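Local structure of beta-porphyranase A (Bacteroides plebeius, 4AW7) at residues 270-278 against 289-300. The protein hydrolyses the beta-D-galactopyranose-(1->4)-alpha-L-galactopyranose-6-sulfate linkages of the red-algal polysaccharide porphyran, releasing mostly sulfated disaccharides. Sequence-based numbering, arbitrary orientation.
Sequences ISEFGGIDN and SSVRSVSSFNHF. With GLA (alpha-D-galactopyranose), chain B; GAL (beta-D-galactopyranose), chain D.
The beta-to-alpha step that follows an active-site strand brings G274 and G275 against S293, S296 and F297 of the next helix. Strand and helix axes approach to 6.0 Å with their directions 139° apart, and the CA atoms of G275 and S293 come within 4.4 Å. With no side chain on either glycine, the helix meets bare backbone: CB of S296 lies 3.5 Å from O of G274, and the F297 ring presents its CE1 edge to CA of G274 and to O of F273. S293 OG, held beside its own backbone N, gives the hydrogen bond to O of G275 at 3.0 Å; the donor stands 45° out of the carbonyl plane, so it misses the lone-pair direction.

Strand 268-276 is a stave of the parallel (beta/alpha)8 barrel, between strands 225-233 and 311-316, and carries E272, the inferred nucleophile. E272 OE2 sits 2.6 Å from O2 of the galactose, a position common to its alpha and beta anomers, while F273, next in sequence, turns to the helix. Its CD2 packs 3.6 Å from CB of F300, the two side chains running past each other in opposite directions, and the edge of the F300 ring reaches O of G274.

Beyond the strand, the salt bridge between OD2 of D277 and NH1 of R292, 2.6 Å long, uses the syn lone pair of OD2, with carboxylate and guanidinium planes 28° apart. An extended R292 chain delivers the group, whose NE bonds to O of Y430, and CA of S289 lies over the rim of one of its faces.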
# COMPACT_ATOMS: atom_id res chain seq x y z
N ILE A 270 2.02 1.81 -3.75
CA ILE A 270 0.78 2.39 -3.27
C ILE A 270 0.99 3.89 -3.29
O ILE A 270 1.49 4.49 -2.34
CB ILE A 270 0.34 1.85 -1.88
CG1 ILE A 270 0.39 0.33 -1.85
CG2 ILE A 270 -1.01 2.43 -1.49
CD1 ILE A 270 -0.46 -0.36 -2.98
N SER A 271 0.70 4.49 -4.44
CA SER A 271 1.11 5.87 -4.67
C SER A 271 0.29 6.92 -3.93
O SER A 271 0.70 8.07 -3.84
CB SER A 271 1.23 6.16 -6.18
OG SER A 271 0.05 5.79 -6.84
N GLU A 272 -0.87 6.50 -3.37
CA GLU A 272 -1.64 7.26 -2.39
C GLU A 272 -2.36 6.28 -1.48
O GLU A 272 -2.95 5.33 -1.96
CB GLU A 272 -2.73 8.13 -3.02
CG GLU A 272 -2.27 9.11 -4.11
CD GLU A 272 -3.43 9.80 -4.79
OE1 GLU A 272 -4.55 9.83 -4.24
OE2 GLU A 272 -3.25 10.32 -5.90
N PHE A 273 -2.33 6.52 -0.18
CA PHE A 273 -3.24 5.83 0.73
C PHE A 273 -3.72 6.76 1.84
O PHE A 273 -2.96 7.59 2.33
CB PHE A 273 -2.70 4.51 1.28
CG PHE A 273 -1.52 4.58 2.22
CD1 PHE A 273 -0.20 4.62 1.73
CD2 PHE A 273 -1.69 4.55 3.60
CE1 PHE A 273 0.88 4.59 2.59
CE2 PHE A 273 -0.60 4.50 4.45
CZ PHE A 273 0.67 4.53 3.97
N GLY A 274 -4.97 6.63 2.23
CA GLY A 274 -5.49 7.48 3.27
C GLY A 274 -6.99 7.35 3.43
O GLY A 274 -7.57 6.28 3.21
N GLY A 275 -7.62 8.47 3.79
CA GLY A 275 -9.04 8.54 4.02
C GLY A 275 -9.64 9.71 3.27
O GLY A 275 -8.97 10.74 3.05
N ILE A 276 -10.91 9.56 2.92
CA ILE A 276 -11.67 10.64 2.29
C ILE A 276 -12.91 10.83 3.13
O ILE A 276 -13.68 9.90 3.28
CB ILE A 276 -12.06 10.31 0.85
CG1 ILE A 276 -10.86 10.03 -0.00
CG2 ILE A 276 -12.80 11.51 0.23
CD1 ILE A 276 -11.19 9.20 -1.23
N ASP A 277 -13.10 12.05 3.65
CA ASP A 277 -14.21 12.39 4.56
C ASP A 277 -15.38 12.86 3.72
O ASP A 277 -15.28 13.79 2.91
CB ASP A 277 -13.79 13.49 5.56
CG ASP A 277 -14.96 14.05 6.38
OD1 ASP A 277 -16.10 14.22 5.88
OD2 ASP A 277 -14.71 14.36 7.55
N ASN A 278 -16.51 12.20 3.95
CA ASN A 278 -17.73 12.43 3.19
C ASN A 278 -18.78 13.13 4.05
O ASN A 278 -19.64 13.87 3.54
CB ASN A 278 -18.26 11.09 2.68
CG ASN A 278 -17.26 10.38 1.75
OD1 ASN A 278 -16.67 11.00 0.87
ND2 ASN A 278 -17.07 9.06 1.97
N SER A 289 -12.03 17.47 10.53
CA SER A 289 -12.35 16.46 9.57
C SER A 289 -11.11 15.96 8.79
O SER A 289 -11.00 14.79 8.50
CB SER A 289 -13.52 16.88 8.69
OG SER A 289 -13.12 17.48 7.52
N SER A 290 -10.16 16.84 8.50
CA SER A 290 -9.07 16.49 7.62
C SER A 290 -8.00 15.64 8.32
O SER A 290 -7.23 14.94 7.64
CB SER A 290 -8.46 17.73 6.97
OG SER A 290 -9.45 18.52 6.29
N VAL A 291 -7.98 15.59 9.65
CA VAL A 291 -7.09 14.66 10.39
C VAL A 291 -7.68 13.26 10.61
O VAL A 291 -6.92 12.34 11.02
CB VAL A 291 -6.61 15.24 11.73
CG1 VAL A 291 -6.00 16.59 11.50
CG2 VAL A 291 -7.73 15.28 12.79
N ARG A 292 -8.94 13.04 10.29
CA ARG A 292 -9.55 11.71 10.45
C ARG A 292 -8.74 10.66 9.61
O ARG A 292 -8.62 9.48 10.01
CB ARG A 292 -11.05 11.73 10.09
CG ARG A 292 -11.91 12.61 11.00
CD ARG A 292 -13.41 12.82 10.57
NE ARG A 292 -14.12 13.68 11.54
CZ ARG A 292 -15.11 14.53 11.27
NH1 ARG A 292 -15.55 14.70 10.02
NH2 ARG A 292 -15.67 15.24 12.26
N SER A 293 -8.14 11.08 8.49
CA SER A 293 -7.28 10.22 7.64
C SER A 293 -6.15 9.51 8.34
O SER A 293 -5.66 8.48 7.87
CB SER A 293 -6.67 11.08 6.50
OG SER A 293 -7.67 11.51 5.61
N VAL A 294 -5.66 10.08 9.43
CA VAL A 294 -4.52 9.49 10.13
C VAL A 294 -4.81 8.07 10.60
O VAL A 294 -3.93 7.22 10.56
CB VAL A 294 -4.06 10.38 11.30
CG1 VAL A 294 -3.09 9.65 12.23
CG2 VAL A 294 -3.42 11.67 10.73
N SER A 295 -6.03 7.79 11.03
CA SER A 295 -6.32 6.42 11.45
C SER A 295 -6.18 5.48 10.26
O SER A 295 -5.68 4.38 10.40
CB SER A 295 -7.66 6.27 12.17
OG SER A 295 -8.67 6.77 11.40
N SER A 296 -6.59 5.93 9.06
CA SER A 296 -6.44 5.14 7.84
C SER A 296 -4.98 4.93 7.52
O SER A 296 -4.59 3.84 7.10
CB SER A 296 -7.11 5.83 6.64
OG SER A 296 -8.50 5.93 6.84
N PHE A 297 -4.14 5.95 7.66
CA PHE A 297 -2.71 5.75 7.44
C PHE A 297 -2.23 4.55 8.26
O PHE A 297 -1.54 3.65 7.76
CB PHE A 297 -1.85 6.95 7.81
CG PHE A 297 -2.15 8.23 7.06
CD1 PHE A 297 -2.70 8.28 5.80
CD2 PHE A 297 -1.79 9.42 7.65
CE1 PHE A 297 -2.98 9.50 5.17
CE2 PHE A 297 -2.03 10.61 7.02
CZ PHE A 297 -2.64 10.66 5.80
N ASN A 298 -2.54 4.54 9.56
CA ASN A 298 -2.14 3.43 10.41
C ASN A 298 -2.74 2.10 9.98
O ASN A 298 -2.06 1.07 9.92
CB ASN A 298 -2.43 3.75 11.86
CG ASN A 298 -1.38 4.65 12.49
OD1 ASN A 298 -0.19 4.50 12.22
ND2 ASN A 298 -1.82 5.59 13.35
N HIS A 299 -4.04 2.08 9.68
CA HIS A 299 -4.64 0.79 9.35
C HIS A 299 -4.04 0.16 8.09
O HIS A 299 -3.84 -1.06 8.01
CB HIS A 299 -6.15 0.91 9.16
CG HIS A 299 -6.91 1.30 10.38
ND1 HIS A 299 -6.67 0.78 11.63
CD2 HIS A 299 -7.97 2.14 10.52
CE1 HIS A 299 -7.54 1.29 12.49
NE2 HIS A 299 -8.34 2.11 11.84
N PHE A 300 -3.75 0.97 7.08
CA PHE A 300 -3.14 0.48 5.86
C PHE A 300 -1.65 0.14 6.06
O PHE A 300 -1.15 -0.79 5.44
CB PHE A 300 -3.24 1.49 4.71
CG PHE A 300 -4.62 1.61 4.12
CD1 PHE A 300 -5.28 0.53 3.52
CD2 PHE A 300 -5.27 2.83 4.13
CE1 PHE A 300 -6.51 0.69 2.98
CE2 PHE A 300 -6.52 3.00 3.56
CZ PHE A 300 -7.18 1.93 3.00
C1 GLA B . -7.11 10.45 -5.87
C2 GLA B . -6.43 11.67 -6.51
C3 GLA B . -6.07 12.71 -5.47
C4 GLA B . -7.19 12.97 -4.51
C5 GLA B . -7.65 11.64 -3.89
C6 GLA B . -8.60 11.92 -2.67
O1 GLA B . -6.29 9.54 -5.25
O2 GLA B . -5.27 11.23 -7.29
O3 GLA B . -5.81 13.96 -6.06
O4 GLA B . -8.29 13.61 -5.19
O5 GLA B . -8.19 10.83 -5.03
O6 GLA B . -7.76 11.99 -1.43
C1 GAL D . -7.11 10.45 -5.87
C2 GAL D . -6.43 11.67 -6.51
C3 GAL D . -6.07 12.71 -5.47
C4 GAL D . -7.19 12.97 -4.51
C5 GAL D . -7.65 11.64 -3.89
C6 GAL D . -8.60 11.92 -2.67
O1 GAL D . -7.48 9.51 -6.95
O2 GAL D . -5.27 11.23 -7.29
O3 GAL D . -5.81 13.96 -6.06
O4 GAL D . -8.29 13.61 -5.19
O5 GAL D . -8.19 10.83 -5.03
O6 GAL D . -7.76 11.99 -1.43